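6-phosphogluconolactonase (Thermotoga maritima, PDB 1VL1) hydrolyses 6-phosphogluconolactone to 6-phosphogluconate, the second step of the oxidative stage of the pentose phosphate pathway. Local coordinates at residues H75-L86 with V111-I120. Numbering follows the deposited sequence.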
ATOM      1  N   HIS A  75      -9.756  -6.469  -6.649  1.00 21.26           N
ATOM      2  CA  HIS A  75      -8.383  -6.996  -6.917  1.00 20.71           C
ATOM      3  C   HIS A  75      -7.358  -6.303  -6.067  1.00 22.63           C
ATOM      4  O   HIS A  75      -7.360  -5.055  -5.979  1.00 22.71           O
ATOM      5  CB  HIS A  75      -8.050  -6.831  -8.394  1.00 22.37           C
ATOM      6  CG  HIS A  75      -8.952  -7.611  -9.283  1.00 21.27           C
ATOM      7  ND1 HIS A  75      -8.533  -8.710  -9.992  1.00 27.88           N
ATOM      8  CD2 HIS A  75     -10.273  -7.468  -9.533  1.00 27.22           C
ATOM      9  CE1 HIS A  75      -9.567  -9.223 -10.634  1.00 26.27           C
ATOM     10  NE2 HIS A  75     -10.631  -8.488 -10.376  1.00 28.21           N
ATOM     11  N   PHE A  76      -6.470  -7.083  -5.439  1.00 22.95           N
ATOM     12  CA  PHE A  76      -5.528  -6.519  -4.483  1.00 22.75           C
ATOM     13  C   PHE A  76      -4.069  -6.708  -4.972  1.00 22.37           C
ATOM     14  O   PHE A  76      -3.756  -7.729  -5.535  1.00 24.34           O
ATOM     15  CB  PHE A  76      -5.674  -7.207  -3.088  1.00 23.98           C
ATOM     16  CG  PHE A  76      -6.956  -6.843  -2.352  1.00 24.01           C
ATOM     17  CD1 PHE A  76      -7.081  -5.610  -1.755  1.00 21.98           C
ATOM     18  CD2 PHE A  76      -8.025  -7.697  -2.313  1.00 27.54           C
ATOM     19  CE1 PHE A  76      -8.227  -5.249  -1.074  1.00 24.26           C
ATOM     20  CE2 PHE A  76      -9.194  -7.322  -1.622  1.00 27.63           C
ATOM     21  CZ  PHE A  76      -9.267  -6.119  -1.028  1.00 24.78           C
ATOM     22  N   PHE A  77      -3.233  -5.713  -4.695  1.00 21.44           N
ATOM     23  CA  PHE A  77      -1.834  -5.722  -5.068  1.00 23.09           C
ATOM     24  C   PHE A  77      -0.997  -5.282  -3.906  1.00 23.04           C
ATOM     25  O   PHE A  77      -1.335  -4.297  -3.254  1.00 26.01           O
ATOM     26  CB  PHE A  77      -1.597  -4.737  -6.228  1.00 22.74           C
ATOM     27  CG  PHE A  77      -2.475  -4.984  -7.413  1.00 23.63           C
ATOM     28  CD1 PHE A  77      -3.787  -4.523  -7.432  1.00 24.88           C
ATOM     29  CD2 PHE A  77      -2.001  -5.643  -8.496  1.00 25.39           C
ATOM     30  CE1 PHE A  77      -4.609  -4.796  -8.481  1.00 24.45           C
ATOM     31  CE2 PHE A  77      -2.837  -5.921  -9.585  1.00 22.42           C
ATOM     32  CZ  PHE A  77      -4.118  -5.475  -9.581  1.00 24.03           C
ATOM     33  N   LEU A  78       0.098  -5.959  -3.583  1.00 23.04           N
ATOM     34  CA  LEU A  78       1.029  -5.397  -2.595  1.00 21.63           C
ATOM     35  C   LEU A  78       1.775  -4.177  -3.110  1.00 20.85           C
ATOM     36  O   LEU A  78       2.197  -4.172  -4.267  1.00 22.45           O
ATOM     37  CB  LEU A  78       2.060  -6.442  -2.234  1.00 22.02           C
ATOM     38  CG  LEU A  78       1.627  -7.332  -1.086  1.00 25.68           C
ATOM     39  CD1 LEU A  78       0.243  -7.913  -1.150  1.00 28.58           C
ATOM     40  CD2 LEU A  78       2.658  -8.383  -0.963  1.00 24.56           C
ATOM     41  N   SER A  79       2.053  -3.199  -2.252  1.00 22.20           N
ATOM     42  CA  SER A  79       2.815  -2.025  -2.650  1.00 23.10           C
ATOM     43  C   SER A  79       4.312  -2.396  -2.748  1.00 22.57           C
ATOM     44  O   SER A  79       5.059  -1.728  -3.439  1.00 23.42           O
ATOM     45  CB  SER A  79       2.684  -0.899  -1.625  1.00 22.82           C
ATOM     46  OG  SER A  79       3.022  -1.336  -0.325  1.00 23.66           O
ATOM     47  N   ASP A  80       4.730  -3.385  -1.992  1.00 22.00           N
ATOM     48  CA  ASP A  80       6.105  -3.777  -1.921  1.00 21.53           C
ATOM     49  C   ASP A  80       6.233  -5.104  -1.176  1.00 22.06           C
ATOM     50  O   ASP A  80       5.346  -5.549  -0.460  1.00 22.82           O
ATOM     51  CB  ASP A  80       6.963  -2.714  -1.230  1.00 21.32           C
ATOM     52  CG  ASP A  80       6.612  -2.554   0.219  1.00 23.03           C
ATOM     53  OD1 ASP A  80       5.533  -2.006   0.556  1.00 25.54           O
ATOM     54  OD2 ASP A  80       7.366  -3.017   1.070  1.00 23.92           O
ATOM     55  N   GLU A  81       7.397  -5.684  -1.288  1.00 21.26           N
ATOM     56  CA  GLU A  81       7.656  -6.937  -0.582  1.00 21.45           C
ATOM     57  C   GLU A  81       9.127  -7.007  -0.183  1.00 21.78           C
ATOM     58  O   GLU A  81      10.017  -6.579  -0.896  1.00 23.64           O
ATOM     59  CB  GLU A  81       7.283  -8.161  -1.401  1.00 20.27           C
ATOM     60  CG  GLU A  81       7.465  -9.485  -0.701  1.00 22.29           C
ATOM     61  CD  GLU A  81       6.629  -9.588   0.541  1.00 21.89           C
ATOM     62  OE1 GLU A  81       7.098  -9.126   1.603  1.00 23.10           O
ATOM     63  OE2 GLU A  81       5.548 -10.172   0.444  1.00 23.07           O
ATOM     64  N   ARG A  82       9.345  -7.560   1.000  1.00 21.57           N
ATOM     65  CA  ARG A  82      10.676  -7.899   1.468  1.00 21.14           C
ATOM     66  C   ARG A  82      11.129  -9.154   0.739  1.00 22.04           C
ATOM     67  O   ARG A  82      10.389 -10.136   0.622  1.00 20.50           O
ATOM     68  CB  ARG A  82      10.659  -8.109   2.988  1.00 21.81           C
ATOM     69  CG  ARG A  82      10.502  -6.812   3.765  1.00 23.08           C
ATOM     70  CD  ARG A  82       9.067  -6.380   3.979  1.00 25.51           C
ATOM     71  NE  ARG A  82       9.048  -5.303   4.966  1.00 24.41           N
ATOM     72  CZ  ARG A  82       9.052  -5.461   6.272  1.00 27.36           C
ATOM     73  NH1 ARG A  82       9.040  -6.645   6.807  1.00 26.48           N
ATOM     74  NH2 ARG A  82       9.077  -4.410   7.067  1.00 28.13           N
ATOM     75  N   TYR A  83      12.398  -9.168   0.303  1.00 21.66           N
ATOM     76  CA  TYR A  83      12.929 -10.272  -0.511  1.00 23.01           C
ATOM     77  C   TYR A  83      13.391 -11.370   0.446  1.00 22.43           C
ATOM     78  O   TYR A  83      14.576 -11.625   0.672  1.00 23.05           O
ATOM     79  CB  TYR A  83      14.051  -9.837  -1.492  1.00 22.83           C
ATOM     80  CG  TYR A  83      14.392 -10.930  -2.498  1.00 22.44           C
ATOM     81  CD1 TYR A  83      13.505 -11.302  -3.483  1.00 20.86           C
ATOM     82  CD2 TYR A  83      15.627 -11.584  -2.464  1.00 21.98           C
ATOM     83  CE1 TYR A  83      13.809 -12.300  -4.385  1.00 20.70           C
ATOM     84  CE2 TYR A  83      15.944 -12.604  -3.350  1.00 23.26           C
ATOM     85  CZ  TYR A  83      15.072 -12.947  -4.328  1.00 21.93           C
ATOM     86  OH  TYR A  83      15.422 -13.967  -5.185  1.00 24.22           O
ATOM     87  N   VAL A  84      12.379 -12.039   0.962  1.00 21.93           N
ATOM     88  CA  VAL A  84      12.490 -13.152   1.868  1.00 22.44           C
ATOM     89  C   VAL A  84      11.391 -14.144   1.516  1.00 22.21           C
ATOM     90  O   VAL A  84      10.438 -13.832   0.784  1.00 24.09           O
ATOM     91  CB  VAL A  84      12.293 -12.664   3.355  1.00 22.29           C
ATOM     92  CG1 VAL A  84      13.273 -11.594   3.688  1.00 24.06           C
ATOM     93  CG2 VAL A  84      10.870 -12.161   3.604  1.00 22.24           C
ATOM     94  N   PRO A  85      11.507 -15.364   2.022  1.00 21.46           N
ATOM     95  CA  PRO A  85      10.468 -16.359   1.723  1.00 21.58           C
ATOM     96  C   PRO A  85       9.066 -15.884   2.107  1.00 21.53           C
ATOM     97  O   PRO A  85       8.873 -15.166   3.098  1.00 22.42           O
ATOM     98  CB  PRO A  85      10.919 -17.583   2.492  1.00 20.89           C
ATOM     99  CG  PRO A  85      12.444 -17.395   2.665  1.00 21.45           C
ATOM    100  CD  PRO A  85      12.634 -15.919   2.797  1.00 23.23           C
ATOM    101  N   LEU A  86       8.047 -16.263   1.343  1.00 20.23           N
ATOM    102  CA  LEU A  86       6.691 -15.791   1.548  1.00 20.99           C
ATOM    103  C   LEU A  86       6.023 -16.312   2.834  1.00 21.17           C
ATOM    104  O   LEU A  86       4.943 -15.839   3.159  1.00 24.33           O
ATOM    105  CB  LEU A  86       5.804 -16.119   0.319  1.00 21.54           C
ATOM    106  CG  LEU A  86       6.188 -15.378  -0.986  1.00 23.03           C
ATOM    107  CD1 LEU A  86       5.419 -15.942  -2.157  1.00 25.45           C
ATOM    108  CD2 LEU A  86       6.016 -13.912  -0.946  1.00 24.27           C
ATOM    109  N   VAL A 111      -5.678 -11.823  -6.180  1.00 21.54           N
ATOM    110  CA  VAL A 111      -4.666 -11.408  -5.245  1.00 22.71           C
ATOM    111  C   VAL A 111      -3.334 -11.470  -5.957  1.00 23.14           C
ATOM    112  O   VAL A 111      -2.925 -12.521  -6.418  1.00 23.74           O
ATOM    113  CB  VAL A 111      -4.618 -12.295  -3.962  1.00 21.66           C
ATOM    114  CG1 VAL A 111      -3.427 -11.950  -3.094  1.00 24.77           C
ATOM    115  CG2 VAL A 111      -5.892 -12.155  -3.226  1.00 25.61           C
ATOM    116  N   HIS A 112      -2.620 -10.356  -5.905  1.00 23.47           N
ATOM    117  CA  HIS A 112      -1.394 -10.216  -6.636  1.00 23.02           C
ATOM    118  C   HIS A 112      -0.262  -9.817  -5.706  1.00 23.66           C
ATOM    119  O   HIS A 112      -0.366  -8.844  -4.964  1.00 24.11           O
ATOM    120  CB  HIS A 112      -1.591  -9.157  -7.755  1.00 24.47           C
ATOM    121  CG  HIS A 112      -2.759  -9.429  -8.669  1.00 24.55           C
ATOM    122  ND1 HIS A 112      -2.662 -10.198  -9.808  1.00 29.69           N
ATOM    123  CD2 HIS A 112      -4.056  -9.037  -8.591  1.00 26.03           C
ATOM    124  CE1 HIS A 112      -3.849 -10.263 -10.387  1.00 26.10           C
ATOM    125  NE2 HIS A 112      -4.718  -9.615  -9.644  1.00 29.78           N
ATOM    126  N   TYR A 113       0.835 -10.570  -5.760  1.00 23.00           N
ATOM    127  CA  TYR A 113       1.945 -10.377  -4.868  1.00 22.27           C
ATOM    128  C   TYR A 113       3.268 -10.657  -5.561  1.00 22.80           C
ATOM    129  O   TYR A 113       3.295 -11.093  -6.717  1.00 23.89           O
ATOM    130  CB  TYR A 113       1.771 -11.228  -3.577  1.00 23.14           C
ATOM    131  CG  TYR A 113       1.747 -12.729  -3.805  1.00 24.27           C
ATOM    132  CD1 TYR A 113       2.921 -13.510  -3.873  1.00 26.23           C
ATOM    133  CD2 TYR A 113       0.542 -13.353  -4.011  1.00 24.44           C
ATOM    134  CE1 TYR A 113       2.876 -14.870  -4.130  1.00 26.40           C
ATOM    135  CE2 TYR A 113       0.475 -14.727  -4.233  1.00 26.13           C
ATOM    136  CZ  TYR A 113       1.654 -15.492  -4.303  1.00 25.69           C
ATOM    137  OH  TYR A 113       1.577 -16.874  -4.547  1.00 26.58           O
ATOM    138  N   VAL A 114       4.348 -10.377  -4.861  1.00 21.84           N
ATOM    139  CA  VAL A 114       5.685 -10.550  -5.412  1.00 21.16           C
ATOM    140  C   VAL A 114       6.158 -11.992  -5.143  1.00 21.34           C
ATOM    141  O   VAL A 114       6.169 -12.467  -3.995  1.00 22.43           O
ATOM    142  CB  VAL A 114       6.662  -9.577  -4.798  1.00 21.80           C
ATOM    143  CG1 VAL A 114       8.031  -9.864  -5.327  1.00 22.14           C
ATOM    144  CG2 VAL A 114       6.267  -8.120  -5.070  1.00 22.25           C
ATOM    145  N   ASP A 115       6.602 -12.651  -6.199  1.00 21.53           N
ATOM    146  CA  ASP A 115       7.031 -14.062  -6.117  1.00 21.73           C
ATOM    147  C   ASP A 115       8.495 -14.067  -5.793  1.00 21.05           C
ATOM    148  O   ASP A 115       9.366 -14.109  -6.683  1.00 19.94           O
ATOM    149  CB  ASP A 115       6.750 -14.828  -7.425  1.00 20.79           C
ATOM    150  CG  ASP A 115       7.180 -16.273  -7.373  1.00 23.52           C
ATOM    151  OD1 ASP A 115       7.670 -16.716  -6.308  1.00 25.28           O
ATOM    152  OD2 ASP A 115       7.026 -17.026  -8.375  1.00 23.82           O
ATOM    153  N   THR A 116       8.807 -14.006  -4.491  1.00 20.35           N
ATOM    154  CA  THR A 116      10.202 -13.939  -4.027  1.00 20.95           C
ATOM    155  C   THR A 116      11.018 -15.222  -4.164  1.00 21.50           C
ATOM    156  O   THR A 116      12.241 -15.261  -3.854  1.00 20.29           O
ATOM    157  CB  THR A 116      10.255 -13.493  -2.560  1.00 21.65           C
ATOM    158  OG1 THR A 116       9.648 -14.501  -1.728  1.00 21.65           O
ATOM    159  CG2 THR A 116       9.513 -12.199  -2.315  1.00 23.00           C
ATOM    160  N   SER A 117      10.415 -16.269  -4.717  1.00 21.34           N
ATOM    161  CA  SER A 117      11.146 -17.477  -5.030  1.00 21.94           C
ATOM    162  C   SER A 117      12.017 -17.338  -6.272  1.00 22.20           C
ATOM    163  O   SER A 117      12.959 -18.130  -6.480  1.00 22.72           O
ATOM    164  CB  SER A 117      10.200 -18.632  -5.264  1.00 22.65           C
ATOM    165  OG  SER A 117       9.562 -18.634  -6.528  1.00 22.53           O
ATOM    166  N   LEU A 118      11.664 -16.339  -7.087  1.00 22.58           N
ATOM    167  CA  LEU A 118      12.440 -15.994  -8.297  1.00 23.22           C
ATOM    168  C   LEU A 118      13.616 -15.074  -7.983  1.00 23.28           C
ATOM    169  O   LEU A 118      13.575 -14.319  -7.011  1.00 23.40           O
ATOM    170  CB  LEU A 118      11.532 -15.257  -9.291  1.00 24.15           C
ATOM    171  CG  LEU A 118      10.327 -16.026  -9.865  1.00 26.02           C
ATOM    172  CD1 LEU A 118       9.510 -15.077 -10.738  1.00 28.62           C
ATOM    173  CD2 LEU A 118      10.679 -17.315 -10.568  1.00 27.64           C
ATOM    174  N   PRO A 119      14.632 -15.049  -8.839  1.00 23.09           N
ATOM    175  CA  PRO A 119      15.694 -14.053  -8.676  1.00 22.08           C
ATOM    176  C   PRO A 119      15.060 -12.659  -8.672  1.00 21.49           C
ATOM    177  O   PRO A 119      14.040 -12.440  -9.282  1.00 22.54           O
ATOM    178  CB  PRO A 119      16.610 -14.271  -9.913  1.00 22.72           C
ATOM    179  CG  PRO A 119      16.295 -15.674 -10.351  1.00 22.10           C
ATOM    180  CD  PRO A 119      14.842 -15.891 -10.026  1.00 22.63           C
ATOM    181  N   ILE A 120      15.603 -11.742  -7.888  1.00 21.04           N
ATOM    182  CA  ILE A 120      14.873 -10.532  -7.596  1.00 21.26           C
ATOM    183  C   ILE A 120      14.442  -9.738  -8.822  1.00 19.58           C
ATOM    184  O   ILE A 120      13.316  -9.218  -8.864  1.00 20.20           O
ATOM    185  CB  ILE A 120      15.680  -9.634  -6.602  1.00 20.02           C
ATOM    186  CG1 ILE A 120      14.769  -8.640  -5.921  1.00 21.17           C
ATOM    187  CG2 ILE A 120      16.946  -9.068  -7.287  1.00 22.69           C
ATOM    188  CD1 ILE A 120      15.352  -7.824  -4.770  1.00 21.44           C
TER
HETATM  189  O   HOH W   1       4.683 -10.872  -2.059  1.00 16.66           O
HETATM  190  O   HOH W   2      18.062 -12.446  -6.489  1.00 27.43           O
HETATM  191  O   HOH W   3       9.250 -17.339  -1.420  1.00 21.64           O
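Thr116 OG1 gives its proton to Val84 O at 2.7 Å and accepts one from water 3, which in turn takes the N-H of Leu86. With OG1 between the backbone N and the carbonyl carbon (chi1 66°), CG2 is left to pack on Glu81 CG. These bonds lie beyond the parallel strand pair of a beta-alpha-beta unit, strand 74-82, helix 92-101 and strand 111-112, in the Rossmann-like sheet. In that pair His112 N bonds Phe76 O at 2.9 Å and His112 O receives Leu78 N. On the same face of the sheet the Phe77 and His112 rings are nearly parallel (planes 9° apart) but displaced, Phe77 CE2 meeting His112 CD2 at 3.5 Å; His112 ND1 bonds Glu130 of helix 120-134. Glu81 OE2 reaches Val114 N through water 1, while the backbone N-H groups of Asn92 and Phe93, at the start of helix 92-101, bond its OE1 and OE2. Farther out, Ile120 CB sits over one face of the Tyr83 ring, 4.0 Å from its centroid, a CH-pi contact. Tyr83 OH meets Leu118 O at 2.6 Å, from 36° above the carbonyl plane. A leucine in place of Tyr83 would probably leave Leu118 O without its donor and Ile120 more loosely packed. Water 2 takes the N-H of Ile120.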